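Local coordinates for uncharacterized protein (Thermanaerovibrio acidaminovorans, PDB 3QOO), which is of unknown function but has a hot-dog fold of the fluoroacetyl-CoA thioesterase kind and probably acts on acyl-CoA thioesters, at residues A[27-32]-A[38-43]; A[103-106]-A[112-115]. All coordinates share one frame; numbering follows the deposited sequence.

Contact 1 (A[27-32]-A[38-43])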
# COMPACT_ATOMS: atom_id res chain seq x y z
N THR A 27 -1.23 -6.50 10.92
CA THR A 27 0.17 -6.30 11.33
C THR A 27 1.06 -7.31 10.63
O THR A 27 2.27 -7.05 10.43
CB THR A 27 0.37 -6.45 12.84
OG1 THR A 27 0.20 -7.84 13.22
CG2 THR A 27 -0.53 -5.56 13.64
N VAL A 28 0.49 -8.48 10.31
CA VAL A 28 1.28 -9.58 9.76
C VAL A 28 1.80 -9.18 8.39
O VAL A 28 2.85 -9.66 7.93
CB VAL A 28 0.46 -10.89 9.65
CG1 VAL A 28 0.04 -11.35 11.03
CG2 VAL A 28 -0.71 -10.75 8.67
N THR A 29 1.06 -8.26 7.76
CA THR A 29 1.40 -7.70 6.47
C THR A 29 2.57 -6.69 6.49
O THR A 29 2.98 -6.16 5.42
CB THR A 29 0.16 -7.08 5.85
OG1 THR A 29 -0.53 -6.27 6.81
CG2 THR A 29 -0.79 -8.21 5.39
N ASN A 30 3.13 -6.45 7.68
CA ASN A 30 4.50 -5.91 7.82
C ASN A 30 5.60 -6.84 7.27
O ASN A 30 6.75 -6.41 7.05
CB ASN A 30 4.82 -5.58 9.30
CG ASN A 30 4.26 -4.22 9.75
OD1 ASN A 30 4.55 -3.20 9.09
ND2 ASN A 30 3.53 -4.19 10.88
N ARG A 31 5.27 -8.13 7.15
CA ARG A 31 6.21 -9.15 6.63
C ARG A 31 7.54 -9.12 7.40
O ARG A 31 8.64 -9.25 6.84
CB ARG A 31 6.42 -8.97 5.12
CG ARG A 31 5.13 -8.90 4.28
CD ARG A 31 4.17 -10.04 4.59
NE ARG A 31 4.76 -11.36 4.39
CZ ARG A 31 4.47 -12.21 3.40
NH1 ARG A 31 5.09 -13.40 3.36
NH2 ARG A 31 3.59 -11.89 2.45
N SER A 32 7.41 -8.98 8.71
CA SER A 32 8.55 -8.85 9.63
C SER A 32 8.07 -9.18 11.05
O SER A 32 7.23 -8.47 11.62
CB SER A 32 9.08 -7.43 9.61
OG SER A 32 10.10 -7.30 10.58
N PHE A 38 2.27 -3.43 15.50
CA PHE A 38 1.55 -2.29 14.96
C PHE A 38 1.15 -2.44 13.51
O PHE A 38 1.65 -3.30 12.78
CB PHE A 38 2.36 -1.01 15.20
CG PHE A 38 3.77 -1.06 14.68
CD1 PHE A 38 4.05 -0.70 13.38
CD2 PHE A 38 4.81 -1.39 15.53
CE1 PHE A 38 5.33 -0.70 12.92
CE2 PHE A 38 6.10 -1.40 15.08
CZ PHE A 38 6.38 -1.06 13.79
N MSE A 39 0.21 -1.61 13.10
CA MSE A 39 -0.43 -1.72 11.81
C MSE A 39 0.56 -1.48 10.67
O MSE A 39 1.37 -0.55 10.72
CB MSE A 39 -1.56 -0.69 11.74
CG MSE A 39 -2.36 -0.69 10.42
SE MSE A 39 -3.98 0.39 10.49
CE MSE A 39 -4.97 -1.09 10.71
N SER A 40 0.48 -2.31 9.63
CA SER A 40 1.37 -2.24 8.47
C SER A 40 0.93 -1.19 7.46
O SER A 40 -0.23 -0.74 7.41
CB SER A 40 1.37 -3.57 7.76
OG SER A 40 0.15 -3.76 7.08
N THR A 41 1.86 -0.81 6.61
CA THR A 41 1.54 0.11 5.53
C THR A 41 0.47 -0.47 4.61
O THR A 41 -0.42 0.26 4.18
CB THR A 41 2.77 0.45 4.73
OG1 THR A 41 3.80 0.87 5.64
CG2 THR A 41 2.50 1.60 3.75
N ALA A 42 0.54 -1.76 4.33
CA ALA A 42 -0.46 -2.40 3.48
C ALA A 42 -1.85 -2.28 4.08
O ALA A 42 -2.84 -2.06 3.36
CB ALA A 42 -0.13 -3.89 3.26
N ALA A 43 -1.95 -2.39 5.40
CA ALA A 43 -3.24 -2.25 6.08
C ALA A 43 -3.76 -0.83 5.96
O ALA A 43 -4.96 -0.63 5.75
CB ALA A 43 -3.12 -2.64 7.54
O HOH W 1 3.18 -3.60 4.30
O HOH W 2 4.47 -2.15 6.47

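Contact 2 (A[103-106]-A[112-115])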
# COMPACT_ATOMS: atom_id res chain seq x y z
N MSE A 103 -5.93 11.12 2.52
CA MSE A 103 -6.24 10.27 3.66
C MSE A 103 -5.47 10.74 4.87
O MSE A 103 -4.29 11.11 4.79
CB MSE A 103 -5.86 8.80 3.35
CG MSE A 103 -6.16 7.80 4.42
SE MSE A 103 -4.74 7.57 5.74
CE MSE A 103 -3.61 6.32 4.74
N LYS A 104 -6.14 10.69 6.01
CA LYS A 104 -5.51 10.86 7.30
C LYS A 104 -6.04 9.81 8.23
O LYS A 104 -7.23 9.53 8.25
CB LYS A 104 -5.75 12.28 7.87
CG LYS A 104 -4.82 12.67 9.01
CD LYS A 104 -4.78 14.19 9.18
CE LYS A 104 -3.90 14.62 10.35
NZ LYS A 104 -3.88 16.11 10.43
N ALA A 105 -5.14 9.21 8.98
CA ALA A 105 -5.44 8.20 9.98
C ALA A 105 -4.95 8.71 11.32
O ALA A 105 -3.79 9.08 11.47
CB ALA A 105 -4.77 6.87 9.61
N ASP A 106 -5.85 8.68 12.30
CA ASP A 106 -5.60 9.22 13.62
C ASP A 106 -6.11 8.24 14.66
O ASP A 106 -7.00 7.43 14.42
CB ASP A 106 -6.35 10.56 13.79
CG ASP A 106 -6.07 11.53 12.67
OD1 ASP A 106 -6.98 11.82 11.86
OD2 ASP A 106 -4.93 12.00 12.59
N VAL A 112 -1.40 8.94 12.92
CA VAL A 112 -0.54 7.79 12.74
C VAL A 112 -0.08 7.61 11.28
O VAL A 112 0.95 6.99 11.05
CB VAL A 112 -1.16 6.50 13.28
CG1 VAL A 112 -1.27 6.56 14.80
CG2 VAL A 112 -2.52 6.17 12.65
N ALA A 113 -0.85 8.10 10.31
CA ALA A 113 -0.47 7.97 8.90
C ALA A 113 -1.23 8.98 8.07
O ALA A 113 -2.31 9.47 8.48
CB ALA A 113 -0.73 6.57 8.34
N THR A 114 -0.71 9.30 6.90
CA THR A 114 -1.39 10.07 5.87
C THR A 114 -1.23 9.35 4.54
O THR A 114 -0.38 8.45 4.41
CB THR A 114 -0.85 11.48 5.78
OG1 THR A 114 0.55 11.45 5.58
CG2 THR A 114 -1.23 12.29 7.04
N GLY A 115 -2.02 9.72 3.55
CA GLY A 115 -1.93 9.08 2.27
C GLY A 115 -2.62 9.79 1.16
O GLY A 115 -3.31 10.80 1.40

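Contact 1 (A[27-32]-A[38-43])
The hydroxyl of S40 is gripped from several directions. T29 OG1 lies 2.6 Å from S40 OG, either of the two being able to give the proton, and A43 N donates to S40 OG over 3.0 Å with an N-H...O angle of 155°; the backbone O of D26 adds a weak bond. The A43 bond makes S40 the N-cap of helix 41-56. Its OG reaches forward to the N-H of A43 because chi1 of 73° sets it between the backbone N and the carbonyl carbon. Beside the hydroxyl pair T29 CB rests against the methyl of A42. In the hot-dog fold this helix is wrapped by the curved sheet; the T29-S40 bond fastens loop 27-32 to its N-terminal end, beside the second subunit, whose E46 packs on T29 and forms a salt bridge with R31.

N30 lies alongside S40, its OD1 3.5 Å from S40 CB, and its amide works at both ends. N30 ND2 donates weakly to F38 O (2.8 Å, but bent to 119°) and weakly again to T27 O within its own loop, while OD1 accepts from a water that in turn accepts a hydrogen bond from T41 N. A second water bridges T29 O and A42 N in the same manner, so two backbone N-H groups of the first helical turn are satisfied through solvent. At the far end the methyl CG2 of T27 packs 3.3 Å from F38 O, while T27 OG1 turns to the backbone O of V24.

Contact 2 (A[103-106]-A[112-115])
Backbone hydrogen bonds carry most of the pairing between M103-D106 and V112-G115, which run antiparallel at 173° with their axes 4.6 Å apart. M103 and G115 form a hydrogen-bonded pair closed from both sides: M103 N gives to G115 O and G115 N to M103 O, each donor standing well above the plane of the carbonyl it reaches. A105 N donates to A113 O at 2.9 Å. A105 O, in contrast, serves two donors, V112 N at 2.8 Å in a nearly straight bond (174°) and A113 N in a weak one of 3.3 Å. A CA-H...O contact from T114 to M103 O supplements these bonds.

Apolar contacts fill the face that carries M103, A105 and A113. A105 CB touches V112 CG2 at 3.8 Å and the methyl of A113 at 4.2 Å, and F44 of helix 41-56 packs on A105, V112 and A113. The selenomethionine M103 starts with CG anti to the backbone N (chi1 -178°), then bends at its next two torsions, which folds M103 CE across the neighbouring strand to within 3.9 Å of T114 C; M48 of the same helix lies against it.

On the other face K104 and T114, a non-hydrogen-bonded pair, lie side by side and point the same way, K104 CG 4.1 Å from T114 CG2. With both V112 N and A113 N directed at A105 O, V112 and A113 together stand opposite A105, a classic beta bulge in the hairpin 98-107/110-123 of the hot-dog sheet that packs against helix 41-56.

From the N terminus the chain leaves strand 15-21 and enters the long loop that holds residues 27-32; contact 1 closes that loop on itself after five intervening residues, just as helix 41-56 begins. The chain then runs through this helix and strands 64-75 and 84-95 before contact 2 closes the turn between strands 98-107 and 110-123. The two closures therefore follow in series, neither nesting nor crossing. The centres of contact 1 and contact 2 lie about 15 Å apart, and the nearest atoms of contact 1 and contact 2 are about 6 Å apart, without touching. Helix 41-56 relates them: contact 1 secures its N-terminal end, while residues farther along it pack against the hairpin of contact 2.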